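Local coordinates for MsStt7d protein (Micromonas, PDB 4IX3) that probably phosphorylates other proteins as a homologue of the state transition kinases, its catalytic domain binding adenine nucleotide and magnesium ions, at residues R22-P27 with R38-G43; G31-V36 with V48-K53; T80-M85 with L109-E114; N173-E178 with K185-G190. One frame throughout, in Å; residues are numbered along the deposited sequence. Where two conformers were deposited one is given.

Interaction 1: R22-P27 with R38-G43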
loop_
_atom_site.group_PDB
_atom_site.type_symbol
_atom_site.label_atom_id
_atom_site.label_comp_id
_atom_site.label_asym_id
_atom_site.label_seq_id
_atom_site.Cartn_x
_atom_site.Cartn_y
_atom_site.Cartn_z
ATOM N N ARG B 22 -20.989 -12.934 3.326
ATOM C CA ARG B 22 -21.204 -11.714 4.063
ATOM C C ARG B 22 -19.831 -11.176 4.440
ATOM O O ARG B 22 -19.023 -11.889 5.043
ATOM C CB ARG B 22 -22.056 -11.946 5.317
ATOM C CG ARG B 22 -22.333 -10.675 6.084
ATOM C CD ARG B 22 -23.406 -10.895 7.132
ATOM N NE ARG B 22 -22.964 -11.831 8.156
ATOM C CZ ARG B 22 -22.231 -11.477 9.209
ATOM N NH1 ARG B 22 -21.816 -10.219 9.326
ATOM N NH2 ARG B 22 -21.911 -12.379 10.136
ATOM N N VAL B 23 -19.584 -9.920 4.100
ATOM C CA VAL B 23 -18.308 -9.264 4.385
ATOM C C VAL B 23 -18.482 -8.402 5.626
ATOM O O VAL B 23 -19.496 -7.706 5.792
ATOM C CB VAL B 23 -17.701 -8.559 3.140
ATOM C CG1 VAL B 23 -18.661 -7.583 2.486
ATOM C CG2 VAL B 23 -16.385 -7.874 3.509
ATOM N N LEU B 24 -17.518 -8.486 6.537
ATOM C CA LEU B 24 -17.565 -7.656 7.739
ATOM C C LEU B 24 -16.724 -6.392 7.520
ATOM O O LEU B 24 -15.575 -6.475 7.089
ATOM C CB LEU B 24 -17.021 -8.442 8.941
ATOM C CG LEU B 24 -17.933 -9.474 9.590
ATOM C CD1 LEU B 24 -18.432 -10.529 8.626
ATOM C CD2 LEU B 24 -17.231 -10.125 10.769
ATOM N N PRO B 25 -17.311 -5.208 7.749
ATOM C CA PRO B 25 -16.496 -3.992 7.654
ATOM C C PRO B 25 -15.271 -4.000 8.583
ATOM O O PRO B 25 -15.279 -4.668 9.629
ATOM C CB PRO B 25 -17.459 -2.886 8.084
ATOM C CG PRO B 25 -18.837 -3.430 7.913
ATOM C CD PRO B 25 -18.757 -4.931 7.847
ATOM N N GLY B 26 -14.203 -3.332 8.152
ATOM C CA GLY B 26 -12.974 -3.233 8.942
ATOM C C GLY B 26 -11.825 -4.004 8.324
ATOM O O GLY B 26 -11.690 -5.195 8.563
ATOM N N PRO B 27 -10.974 -3.339 7.529
ATOM C CA PRO B 27 -9.844 -4.073 6.963
ATOM C C PRO B 27 -8.973 -4.794 7.999
ATOM O O PRO B 27 -8.684 -4.253 9.064
ATOM C CB PRO B 27 -9.068 -2.991 6.222
ATOM C CG PRO B 27 -10.132 -2.023 5.810
ATOM C CD PRO B 27 -11.071 -1.971 6.983
ATOM N N ARG B 38 -12.532 -9.691 7.027
ATOM C CA ARG B 38 -13.131 -10.953 7.498
ATOM C C ARG B 38 -14.493 -11.098 6.822
ATOM O O ARG B 38 -15.135 -10.115 6.463
ATOM C CB ARG B 38 -13.363 -10.937 9.000
ATOM C CG ARG B 38 -12.105 -11.012 9.826
ATOM C CD ARG B 38 -12.614 -11.053 11.249
ATOM N NE ARG B 38 -11.526 -10.985 12.212
ATOM C CZ ARG B 38 -10.965 -9.847 12.610
ATOM N NH1 ARG B 38 -11.398 -8.697 12.106
ATOM N NH2 ARG B 38 -9.942 -9.863 13.467
ATOM N N GLY B 39 -14.957 -12.331 6.679
ATOM C CA GLY B 39 -16.313 -12.566 6.192
ATOM C C GLY B 39 -16.830 -13.896 6.703
ATOM O O GLY B 39 -16.157 -14.610 7.447
ATOM N N VAL B 40 -18.084 -14.171 6.372
ATOM C CA VAL B 40 -18.715 -15.430 6.764
ATOM C C VAL B 40 -19.304 -16.003 5.482
ATOM O O VAL B 40 -20.040 -15.295 4.762
ATOM C CB VAL B 40 -19.833 -15.211 7.805
ATOM C CG1 VAL B 40 -20.481 -16.544 8.143
ATOM C CG2 VAL B 40 -19.272 -14.572 9.077
ATOM N N PHE B 41 -19.022 -17.281 5.242
ATOM C CA PHE B 41 -19.462 -17.960 4.041
ATOM C C PHE B 41 -20.519 -18.987 4.487
ATOM O O PHE B 41 -20.274 -19.782 5.412
ATOM C CB PHE B 41 -18.255 -18.619 3.366
ATOM C CG PHE B 41 -18.556 -19.449 2.146
ATOM C CD1 PHE B 41 -19.285 -18.926 1.070
ATOM C CD2 PHE B 41 -18.107 -20.771 2.061
ATOM C CE1 PHE B 41 -19.481 -19.676 -0.083
ATOM C CE2 PHE B 41 -18.276 -21.530 0.893
ATOM C CZ PHE B 41 -18.990 -20.980 -0.191
ATOM N N LYS B 42 -21.672 -18.983 3.828
ATOM C CA LYS B 42 -22.751 -19.935 4.069
ATOM C C LYS B 42 -23.216 -19.904 5.514
ATOM O O LYS B 42 -23.636 -20.911 6.098
ATOM C CB LYS B 42 -22.335 -21.330 3.630
ATOM C CG LYS B 42 -22.294 -21.481 2.123
ATOM C CD LYS B 42 -22.091 -22.929 1.715
ATOM C CE LYS B 42 -22.091 -23.078 0.204
ATOM N NZ LYS B 42 -22.144 -24.520 -0.133
ATOM N N GLY B 43 -23.140 -18.727 6.096
ATOM C CA GLY B 43 -23.641 -18.517 7.439
ATOM C C GLY B 43 -22.786 -19.020 8.577
ATOM O O GLY B 43 -22.946 -18.549 9.683
HETATM O O HOH W 1 -13.403 -7.224 8.181
#

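Interaction 2: G31-V36 with V48-K53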
loop_
_atom_site.group_PDB
_atom_site.type_symbol
_atom_site.label_atom_id
_atom_site.label_comp_id
_atom_site.label_asym_id
_atom_site.label_seq_id
_atom_site.Cartn_x
_atom_site.Cartn_y
_atom_site.Cartn_z
ATOM N N GLY B 31 -2.596 -3.857 2.470
ATOM C CA GLY B 31 -1.203 -4.202 2.247
ATOM C C GLY B 31 -0.789 -3.203 1.204
ATOM O O GLY B 31 -1.256 -2.068 1.226
ATOM N N ASN B 32 0.014 -3.619 0.236
ATOM C CA ASN B 32 0.463 -2.661 -0.756
ATOM C C ASN B 32 -0.578 -2.442 -1.852
ATOM O O ASN B 32 -0.639 -1.333 -2.390
ATOM C CB ASN B 32 1.822 -3.061 -1.354
ATOM C CG ASN B 32 2.949 -3.045 -0.313
ATOM O OD1 ASN B 32 2.927 -2.251 0.635
ATOM N ND2 ASN B 32 3.921 -3.936 -0.466
ATOM N N PHE B 33 -1.275 -3.486 -2.284
ATOM C CA PHE B 33 -2.134 -3.354 -3.458
ATOM C C PHE B 33 -3.565 -3.819 -3.229
ATOM O O PHE B 33 -4.363 -3.664 -4.146
ATOM C CB PHE B 33 -1.535 -4.035 -4.684
ATOM C CG PHE B 33 -1.430 -5.534 -4.516
ATOM C CD1 PHE B 33 -2.526 -6.360 -4.738
ATOM C CD2 PHE B 33 -0.228 -6.124 -4.118
ATOM C CE1 PHE B 33 -2.406 -7.743 -4.622
ATOM C CE2 PHE B 33 -0.111 -7.473 -3.957
ATOM C CZ PHE B 33 -1.205 -8.291 -4.224
ATOM N N GLY B 34 -3.851 -4.384 -2.055
ATOM C CA GLY B 34 -5.184 -4.914 -1.752
ATOM C C GLY B 34 -5.667 -4.696 -0.334
ATOM O O GLY B 34 -4.925 -4.190 0.532
ATOM N N THR B 35 -6.909 -5.069 -0.084
ATOM C CA THR B 35 -7.514 -4.914 1.223
ATOM C C THR B 35 -8.124 -6.236 1.624
ATOM O O THR B 35 -8.823 -6.870 0.818
ATOM C CB THR B 35 -8.607 -3.823 1.222
ATOM O OG1 THR B 35 -8.050 -2.631 0.624
ATOM C CG2 THR B 35 -9.060 -3.492 2.628
ATOM N N VAL B 36 -7.835 -6.684 2.840
ATOM C CA VAL B 36 -8.345 -7.959 3.377
ATOM C C VAL B 36 -9.448 -7.639 4.380
ATOM O O VAL B 36 -9.292 -6.745 5.211
ATOM C CB VAL B 36 -7.209 -8.813 4.005
ATOM C CG1 VAL B 36 -7.815 -10.089 4.572
ATOM C CG2 VAL B 36 -6.151 -9.126 2.956
ATOM N N VAL B 48 -11.604 -15.234 5.061
ATOM C CA VAL B 48 -10.919 -13.956 4.841
ATOM C C VAL B 48 -11.048 -13.683 3.344
ATOM O O VAL B 48 -11.002 -14.593 2.534
ATOM C CB VAL B 48 -9.461 -14.074 5.313
ATOM C CG1 VAL B 48 -8.619 -12.939 4.791
ATOM C CG2 VAL B 48 -9.417 -14.078 6.828
ATOM N N LEU B 49 -11.234 -12.415 2.995
ATOM C CA LEU B 49 -11.604 -11.980 1.648
ATOM C C LEU B 49 -10.662 -10.844 1.255
ATOM O O LEU B 49 -10.413 -9.961 2.067
ATOM C CB LEU B 49 -13.031 -11.398 1.674
ATOM C CG LEU B 49 -14.126 -12.458 1.893
ATOM C CD1 LEU B 49 -15.350 -11.810 2.514
ATOM C CD2 LEU B 49 -14.373 -13.166 0.573
ATOM N N LYS B 50 -10.168 -10.866 0.037
ATOM C CA LYS B 50 -9.273 -9.781 -0.417
ATOM C C LYS B 50 -9.736 -9.251 -1.750
ATOM O O LYS B 50 -10.025 -10.045 -2.660
ATOM C CB LYS B 50 -7.826 -10.298 -0.604
ATOM C CG LYS B 50 -6.828 -9.176 -0.942
ATOM C CD LYS B 50 -5.380 -9.689 -0.929
ATOM C CE LYS B 50 -4.439 -8.556 -1.224
ATOM N NZ LYS B 50 -3.004 -9.054 -1.230
ATOM N N ASN B 51 -9.703 -7.915 -1.895
ATOM C CA ASN B 51 -9.878 -7.324 -3.221
ATOM C C ASN B 51 -8.714 -6.357 -3.502
ATOM O O ASN B 51 -7.832 -6.179 -2.642
ATOM C CB ASN B 51 -11.245 -6.641 -3.385
ATOM C CG ASN B 51 -11.362 -5.341 -2.595
ATOM O OD1 ASN B 51 -10.541 -5.049 -1.699
ATOM N ND2 ASN B 51 -12.405 -4.554 -2.916
ATOM N N ALA B 52 -8.655 -5.812 -4.711
ATOM C CA ALA B 52 -7.605 -4.857 -5.086
ATOM C C ALA B 52 -7.955 -3.477 -4.526
ATOM O O ALA B 52 -9.134 -3.107 -4.409
ATOM C CB ALA B 52 -7.468 -4.808 -6.606
ATOM N N LYS B 53 -6.934 -2.678 -4.215
ATOM C CA LYS B 53 -7.126 -1.235 -3.943
ATOM C C LYS B 53 -7.391 -0.526 -5.262
ATOM O O LYS B 53 -6.617 -0.693 -6.215
ATOM C CB LYS B 53 -5.858 -0.667 -3.272
ATOM C CG LYS B 53 -5.778 -1.143 -1.812
ATOM C CD LYS B 53 -4.503 -0.627 -1.139
ATOM C CE LYS B 53 -4.597 0.828 -0.752
ATOM N NZ LYS B 53 -3.399 1.055 0.103
HETATM O O HOH W 2 -1.243 1.034 -0.987
HETATM O O HOH W 3 -1.648 -6.262 -0.593
HETATM O O HOH W 4 -9.829 -2.430 -1.438
#

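Interaction 3: T80-M85 with L109-E114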
loop_
_atom_site.group_PDB
_atom_site.type_symbol
_atom_site.label_atom_id
_atom_site.label_comp_id
_atom_site.label_asym_id
_atom_site.label_seq_id
_atom_site.Cartn_x
_atom_site.Cartn_y
_atom_site.Cartn_z
ATOM N N THR B 80 0.702 -25.653 3.647
ATOM C CA THR B 80 1.760 -24.663 3.925
ATOM C C THR B 80 1.168 -23.296 4.259
ATOM O O THR B 80 1.751 -22.571 5.081
ATOM C CB THR B 80 2.761 -24.532 2.780
ATOM O OG1 THR B 80 2.101 -24.123 1.580
ATOM C CG2 THR B 80 3.534 -25.841 2.563
ATOM N N CYS B 81 0.082 -22.946 3.559
ATOM C CA CYS B 81 -0.509 -21.613 3.655
ATOM C C CYS B 81 -1.984 -21.689 4.004
ATOM O O CYS B 81 -2.583 -22.790 3.900
ATOM C CB CYS B 81 -0.335 -20.934 2.306
ATOM S SG CYS B 81 1.352 -20.696 1.744
ATOM N N ALA B 82 -2.621 -20.582 4.374
ATOM C CA ALA B 82 -4.058 -20.572 4.577
ATOM C C ALA B 82 -4.788 -21.200 3.378
ATOM O O ALA B 82 -4.460 -20.939 2.192
ATOM C CB ALA B 82 -4.569 -19.162 4.757
ATOM N N ARG B 83 -5.793 -22.037 3.695
ATOM C CA ARG B 83 -6.476 -22.787 2.641
ATOM C C ARG B 83 -7.215 -21.839 1.683
ATOM O O ARG B 83 -8.000 -21.001 2.113
ATOM C CB ARG B 83 -7.478 -23.738 3.296
ATOM C CG ARG B 83 -8.356 -24.504 2.291
ATOM C CD ARG B 83 -9.122 -25.667 2.958
ATOM N NE ARG B 83 -9.886 -25.263 4.149
ATOM C CZ ARG B 83 -11.176 -24.917 4.153
ATOM N NH1 ARG B 83 -11.875 -24.934 3.016
ATOM N NH2 ARG B 83 -11.763 -24.631 5.323
ATOM N N PHE B 84 -6.933 -22.023 0.400
ATOM C CA PHE B 84 -7.462 -21.149 -0.646
ATOM C C PHE B 84 -8.805 -21.697 -1.106
ATOM O O PHE B 84 -8.905 -22.838 -1.596
ATOM C CB PHE B 84 -6.482 -21.088 -1.806
ATOM C CG PHE B 84 -6.926 -20.224 -2.960
ATOM C CD1 PHE B 84 -7.302 -18.890 -2.745
ATOM C CD2 PHE B 84 -6.933 -20.730 -4.257
ATOM C CE1 PHE B 84 -7.699 -18.089 -3.833
ATOM C CE2 PHE B 84 -7.243 -19.901 -5.334
ATOM C CZ PHE B 84 -7.654 -18.599 -5.112
ATOM N N MET B 85 -9.832 -20.857 -1.089
ATOM C CA MET B 85 -11.194 -21.301 -1.430
ATOM C C MET B 85 -11.650 -20.767 -2.775
ATOM O O MET B 85 -12.722 -21.173 -3.235
ATOM C CB MET B 85 -12.157 -20.844 -0.329
ATOM C CG MET B 85 -11.825 -21.499 1.016
ATOM S SD MET B 85 -12.847 -20.945 2.408
ATOM C CE MET B 85 -14.413 -21.780 2.125
ATOM N N LEU B 109 -10.651 -12.618 -3.774
ATOM C CA LEU B 109 -10.117 -13.942 -3.391
ATOM C C LEU B 109 -10.643 -14.285 -2.018
ATOM O O LEU B 109 -10.875 -13.413 -1.166
ATOM C CB LEU B 109 -8.588 -13.871 -3.377
ATOM C CG LEU B 109 -7.955 -13.374 -4.662
ATOM C CD1 LEU B 109 -6.432 -13.480 -4.553
ATOM C CD2 LEU B 109 -8.469 -14.157 -5.880
ATOM N N MET B 110 -10.752 -15.594 -1.732
ATOM C CA MET B 110 -11.259 -16.059 -0.454
ATOM C C MET B 110 -10.401 -17.211 0.084
ATOM O O MET B 110 -9.987 -18.091 -0.680
ATOM C CB MET B 110 -12.720 -16.514 -0.605
ATOM C CG MET B 110 -13.415 -16.808 0.725
ATOM S SD MET B 110 -15.203 -17.014 0.563
ATOM C CE MET B 110 -15.278 -18.675 -0.111
ATOM N N TRP B 111 -10.150 -17.127 1.386
ATOM C CA TRP B 111 -9.453 -18.191 2.120
ATOM C C TRP B 111 -10.235 -18.577 3.348
ATOM O O TRP B 111 -10.989 -17.766 3.908
ATOM C CB TRP B 111 -8.064 -17.736 2.580
ATOM C CG TRP B 111 -7.150 -17.351 1.468
ATOM C CD1 TRP B 111 -6.153 -18.067 0.873
ATOM C CD2 TRP B 111 -7.101 -16.026 0.849
ATOM N NE1 TRP B 111 -5.482 -17.293 -0.056
ATOM C CE2 TRP B 111 -6.052 -16.061 -0.133
ATOM C CE3 TRP B 111 -7.830 -14.839 1.031
ATOM C CZ2 TRP B 111 -5.689 -14.921 -0.845
ATOM C CZ3 TRP B 111 -7.432 -13.706 0.339
ATOM C CH2 TRP B 111 -6.392 -13.757 -0.582
ATOM N N ALA B 112 -9.933 -19.773 3.902
ATOM C CA ALA B 112 -10.393 -20.056 5.246
ATOM C C ALA B 112 -9.700 -19.095 6.222
ATOM O O ALA B 112 -8.516 -18.764 6.037
ATOM C CB ALA B 112 -9.980 -21.457 5.653
ATOM N N ASN B 113 -10.425 -18.698 7.266
ATOM C CA ASN B 113 -9.836 -17.985 8.391
ATOM C C ASN B 113 -9.160 -19.051 9.271
ATOM O O ASN B 113 -9.847 -19.837 9.948
ATOM C CB ASN B 113 -10.913 -17.215 9.162
ATOM C CG ASN B 113 -10.331 -16.389 10.280
ATOM O OD1 ASN B 113 -9.224 -16.676 10.742
ATOM N ND2 ASN B 113 -11.038 -15.359 10.719
ATOM N N GLU B 114 -7.829 -19.107 9.235
ATOM C CA GLU B 114 -7.074 -20.147 9.932
ATOM C C GLU B 114 -6.933 -19.824 11.426
ATOM O O GLU B 114 -6.453 -20.674 12.195
ATOM C CB GLU B 114 -5.703 -20.303 9.293
ATOM C CG GLU B 114 -5.804 -20.755 7.842
ATOM C CD GLU B 114 -6.201 -22.209 7.667
ATOM O OE1 GLU B 114 -6.088 -23.007 8.633
ATOM O OE2 GLU B 114 -6.380 -22.587 6.499
HETATM O O HOH W 5 -8.104 -24.744 6.532
#

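Interaction 4: N173-E178 with K185-G190. With MG (magnesium ion), chain E.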
loop_
_atom_site.group_PDB
_atom_site.type_symbol
_atom_site.label_atom_id
_atom_site.label_comp_id
_atom_site.label_asym_id
_atom_site.label_seq_id
_atom_site.Cartn_x
_atom_site.Cartn_y
_atom_site.Cartn_z
ATOM N N ASN B 173 2.805 -12.701 9.162
ATOM C CA ASN B 173 2.279 -13.556 8.093
ATOM C C ASN B 173 2.274 -15.049 8.490
ATOM O O ASN B 173 2.191 -15.906 7.604
ATOM C CB ASN B 173 3.007 -13.334 6.768
ATOM C CG ASN B 173 2.487 -12.115 6.033
ATOM O OD1 ASN B 173 1.382 -11.649 6.319
ATOM N ND2 ASN B 173 3.280 -11.615 5.107
ATOM N N LEU B 174 2.230 -15.304 9.798
ATOM C CA LEU B 174 2.059 -16.678 10.282
ATOM C C LEU B 174 0.862 -16.704 11.212
ATOM O O LEU B 174 0.657 -15.791 12.012
ATOM C CB LEU B 174 3.351 -17.126 11.007
ATOM C CG LEU B 174 4.537 -17.371 10.057
ATOM C CD1 LEU B 174 5.877 -17.341 10.820
ATOM C CD2 LEU B 174 4.362 -18.702 9.316
ATOM N N ILE B 175 0.110 -17.824 11.158
ATOM C CA ILE B 175 -1.010 -18.079 12.042
ATOM C C ILE B 175 -0.779 -19.461 12.663
ATOM O O ILE B 175 -0.489 -20.416 11.918
ATOM C CB ILE B 175 -2.380 -18.070 11.298
ATOM C CG1 ILE B 175 -2.612 -16.725 10.619
ATOM C CG2 ILE B 175 -3.494 -18.431 12.251
ATOM C CD1 ILE B 175 -3.869 -16.714 9.785
ATOM N N ALA B 176 -1.017 -19.568 13.969
ATOM C CA ALA B 176 -1.005 -20.897 14.605
ATOM C C ALA B 176 -2.439 -21.446 14.425
ATOM O O ALA B 176 -3.371 -20.904 14.994
ATOM C CB ALA B 176 -0.643 -20.743 16.075
ATOM N N ALA B 177 -2.598 -22.417 13.525
ATOM C CA ALA B 177 -3.926 -22.841 13.054
ATOM C C ALA B 177 -4.576 -23.794 14.073
ATOM O O ALA B 177 -4.270 -24.990 14.085
ATOM C CB ALA B 177 -3.751 -23.523 11.703
ATOM N N GLU B 178 -5.431 -23.253 14.932
ATOM C CA GLU B 178 -6.104 -24.003 16.002
ATOM C C GLU B 178 -6.769 -25.278 15.489
ATOM O O GLU B 178 -6.689 -26.338 16.141
ATOM C CB GLU B 178 -7.184 -23.079 16.592
ATOM C CG GLU B 178 -8.017 -22.455 15.449
ATOM C CD GLU B 178 -8.883 -21.202 15.690
ATOM O OE1 GLU B 178 -9.735 -20.950 14.795
ATOM O OE2 GLU B 178 -8.712 -20.418 16.660
ATOM N N LYS B 185 0.726 -21.838 9.799
ATOM C CA LYS B 185 0.489 -21.660 8.360
ATOM C C LYS B 185 0.898 -20.238 7.935
ATOM O O LYS B 185 0.675 -19.281 8.686
ATOM C CB LYS B 185 -0.980 -21.916 7.997
ATOM C CG LYS B 185 -1.438 -23.387 8.235
ATOM C CD LYS B 185 -2.878 -23.582 7.839
ATOM C CE LYS B 185 -3.292 -25.035 8.049
ATOM N NZ LYS B 185 -4.710 -25.233 7.599
ATOM N N LEU B 186 1.446 -20.142 6.743
ATOM C CA LEU B 186 1.735 -18.825 6.114
ATOM C C LEU B 186 0.444 -18.223 5.570
ATOM O O LEU B 186 -0.414 -18.946 5.061
ATOM C CB LEU B 186 2.744 -18.997 4.993
ATOM C CG LEU B 186 4.184 -19.215 5.542
ATOM C CD1 LEU B 186 5.029 -19.945 4.524
ATOM C CD2 LEU B 186 4.864 -17.908 5.891
ATOM N N ILE B 187 0.362 -16.905 5.581
ATOM C CA ILE B 187 -0.607 -16.216 4.759
ATOM C C ILE B 187 0.153 -15.306 3.797
ATOM O O ILE B 187 1.374 -15.101 3.922
ATOM C CB ILE B 187 -1.592 -15.372 5.560
ATOM C CG1 ILE B 187 -0.877 -14.314 6.408
ATOM C CG2 ILE B 187 -2.457 -16.281 6.443
ATOM C CD1 ILE B 187 -1.789 -13.146 6.795
ATOM N N ASP B 188 -0.596 -14.720 2.851
ATOM C CA ASP B 188 -0.167 -13.557 2.079
ATOM C C ASP B 188 0.889 -13.911 1.023
ATOM O O ASP B 188 2.106 -13.640 1.187
ATOM C CB ASP B 188 0.300 -12.409 2.975
ATOM C CG ASP B 188 0.801 -11.250 2.139
ATOM O OD1 ASP B 188 0.335 -11.094 0.967
ATOM O OD2 ASP B 188 1.756 -10.545 2.647
ATOM N N LEU B 189 0.423 -14.488 -0.085
ATOM C CA LEU B 189 1.246 -14.736 -1.235
ATOM C C LEU B 189 1.177 -13.549 -2.214
ATOM O O LEU B 189 1.542 -13.668 -3.389
ATOM C CB LEU B 189 0.795 -16.025 -1.942
ATOM C CG LEU B 189 1.039 -17.299 -1.140
ATOM C CD1 LEU B 189 0.138 -18.432 -1.590
ATOM C CD2 LEU B 189 2.502 -17.715 -1.055
ATOM N N GLY B 190 0.875 -12.359 -1.688
ATOM C CA GLY B 190 0.722 -11.181 -2.564
ATOM C C GLY B 190 2.004 -10.704 -3.232
ATOM O O GLY B 190 1.984 -10.075 -4.284
HETATM MG MG MG E . 2.712 -8.762 2.218
HETATM O O HOH W 6 0.050 -9.584 5.369
HETATM O O HOH W 7 3.496 -9.575 0.482
HETATM O O HOH W 8 0.934 -8.369 1.101
HETATM O O HOH W 9 1.791 -8.000 3.833
HETATM O O HOH W 10 3.477 -6.981 1.719
#

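Interaction 1: R22-P27 with R38-G43
The guanidinium of Arg22 reaches alongside Val40, whose methyl CG2 meets NH2 at 3.6 Å in an oblique approach. The flat ring of Phe41 lies apart from Arg22 and carries over the centre of one face the CG of Lys42, the next residue, in the turn. The arginine reaches the valine by a kink far down its chain: CG stands anti to the backbone N (chi1 -178°), the next bond is also extended, and the turn at chi3 folds the guanidinium back beside Val40, with both side chains pointing the same way. Leu24 continues this apolar surface, its CD1 lying 3.8 Å from Gly39 CA and also meeting Val40 CG2.

Beneath the side chains runs an antiparallel pairing. Arg22 and Val40 form a hydrogen-bonded pair, with Arg22 N to Val40 O at 2.9 Å and Val40 N to Arg22 O at 2.8 Å, while Val23 faces Gly39 without such bonds, their CA atoms 4.3 Å apart. Leu24 N then bonds Arg38 O at 2.9 Å. Farther along, a water accepts from Arg38 N and lies within bonding reach of Leu24 O and Gly26 O; with more acceptors near it than protons, the two donations may not both hold at once. Arg38 sends its own guanidinium to a salt bridge with Glu116.

These are the first two strands of the kinase N-lobe sheet, flanking the glycine-rich turn. Val23 turns from Arg22's face to pack on Phe37 and on Leu49 of strand 45-52, while Phe41 rests on Val47 of that same strand.

Interaction 2: G31-V36 with V48-K53
Lys50 runs fully stretched along the strand 34-36 that faces it, and each of its carbons has a neighbour there. CB lies near Thr35 O and Val36 CG2; CG follows at 3.5 Å from Thr35 O. CD touches Val36 CG2, and Gly34 brings its backbone close, with Gly34 CA 3.8 Å from Lys50 CE. At the tip, Lys50 NZ comes obliquely within 3.6 Å of Phe33 CZ. The same amine bonds a water and forms a salt bridge with Glu66 of helix 59-76. With CG anti to the backbone N (chi1 -174°) and every later torsion extended, the amine is delivered as far as the chain allows.

The contact joins the end of the glycine-rich loop, Gly29 to Gly34, to the beta2-beta3 hairpin of the kinase N-lobe, whose third strand carries the family's nucleotide-binding lysine. ADP contacts Ser30, Gly31 and Lys50 in a crystal structure of this protein; the bridge to Glu66 is the one seen in kinases with the helix swung inward.

Thr35 and Asn51 form the hydrogen-bonded pair: Thr35 N to Asn51 O is 2.9 Å, Asn51 N to Thr35 O 3.0 Å. Their side chains lie side by side, and one water links Thr35 OG1, Asn51 OD1 and Ala52 O. Lys53 N gives Phe33 O a nearly straight bond of 2.8 Å; the lysine's aliphatic chain crosses Thr35 OG1, and Lys53 NZ bonds Ser30 O of the second subunit.

Interaction 3: T80-M85 with L109-E114
Glu114 OE2 is gripped twice: Arg83 N donates to it at 2.9 Å, nearly straight (170°) and on the anti side of the carboxylate, and a water donates at 2.8 Å. The same water accepts from Arg83 NE, at the edge of the guanidinium and in its plane, so backbone and side chain of one arginine both serve this oxygen, the second through the water. The other oxygen, OE1, pairs with Lys185. A bend at chi2 (-73°) folds the glutamate back over Ala82, whose CB meets Glu114 CG at 3.7 Å. Ala112 CB lies over one face of the Arg83 guanidinium, 3.7 Å from NH2.

Ala112 to Glu114 form the hinge between kinase lobes, and ADP is seen at Ala112 and Glu114 in a crystal structure of this protein; Trp111, just before them, is probably at the gatekeeper position.

Its indole takes Phe84 CD1 over one face, 3.6 Å from NE1, the two rings meeting obliquely with planes 51° apart. The indole NE1 is bonded to Asn70 OD1, which fixes the ring's rotation, while Arg83 O and Ala82 O lie at its edge. On the sheet's far side, Met85 SD reaches Ala112 N at 3.5 Å, and Met85 CB packs on Met110 CE. Backbone bonds from Ala112 N to Arg83 O and from Met85 N to Met110 O tie strands 84-90 and 106-112 together around the Phe84-Trp111 pair.

Interaction 4: N173-E178 with K185-G190
This contact holds part of the kinase's magnesium site, at the Asp-Leu-Gly stretch that replaces the usual Asp-Phe-Gly. Asp188 OD2 binds the magnesium at 2.1 Å; four waters and Asp168 complete its six ligands. Asn173 lies next to the aspartate, and its ND2 gives OD2 a weak, bent hydrogen bond of 3.1 Å (133°), the amide and carboxylate planes standing 71° apart. The amide's stronger hold is on Asp168 O, so one side chain ties the two metal-binding residues together. Asn173 OD1 accepts from a water at 2.6 Å and lies against Ile187 CG1. A second magnesium position, not occupied in this chain, is bound by Asn173 in a crystal structure of this protein.

The aspartate's other oxygen, OD1, accepts from Gly190 N at 3.0 Å, the donor sitting above the carboxylate plane: an Asx turn, which would help fix the carboxylate's rotation. With CG anti to the backbone N (chi1 177°), Asp188 extends straight toward the ion.

Behind the site runs the hairpin of strands 174-177 and 183-186 in the C-lobe, which leads from the catalytic loop to this turn. Ile187 N bonds Asn173 O, and Ile175 and Lys185 exchange two backbone bonds. Leu174 and Leu186 point the same way, their CD2 atoms 3.6 Å apart, and both pack on helix 141-161. On the opposite face Ile175 CD1 meets Ile187 CG2 at 3.7 Å, crossing nearly perpendicular. Lys185 CD passes Ala177 CB at 4.0 Å, and beyond Glu114 the lysine's amine has a second salt-bridge partner in Asp180.

Overall arrangement
Three of the contacts lie on one sheet. Interactions 1 and 2 share strand 34-41, and Leu49 of the second packs on Val23 and Gly39 of the first; interaction 2 joins interaction 3 through backbone bonds between strands 45-52 and 106-112. Interaction 4 belongs to the C-lobe and is the most buried, but it reaches interaction 3 by the Glu114-Lys185 salt bridge and a probable bond from Ala82 N to Leu186 O, and interaction 2 where Phe33 touches Gly190 O. The chemistry follows the place: interaction 1, the outermost, sets arginines round backbone pairing, while in interactions 2 to 4 charged Lys50, Glu114 and Asp188 belong to the nucleotide and metal sites.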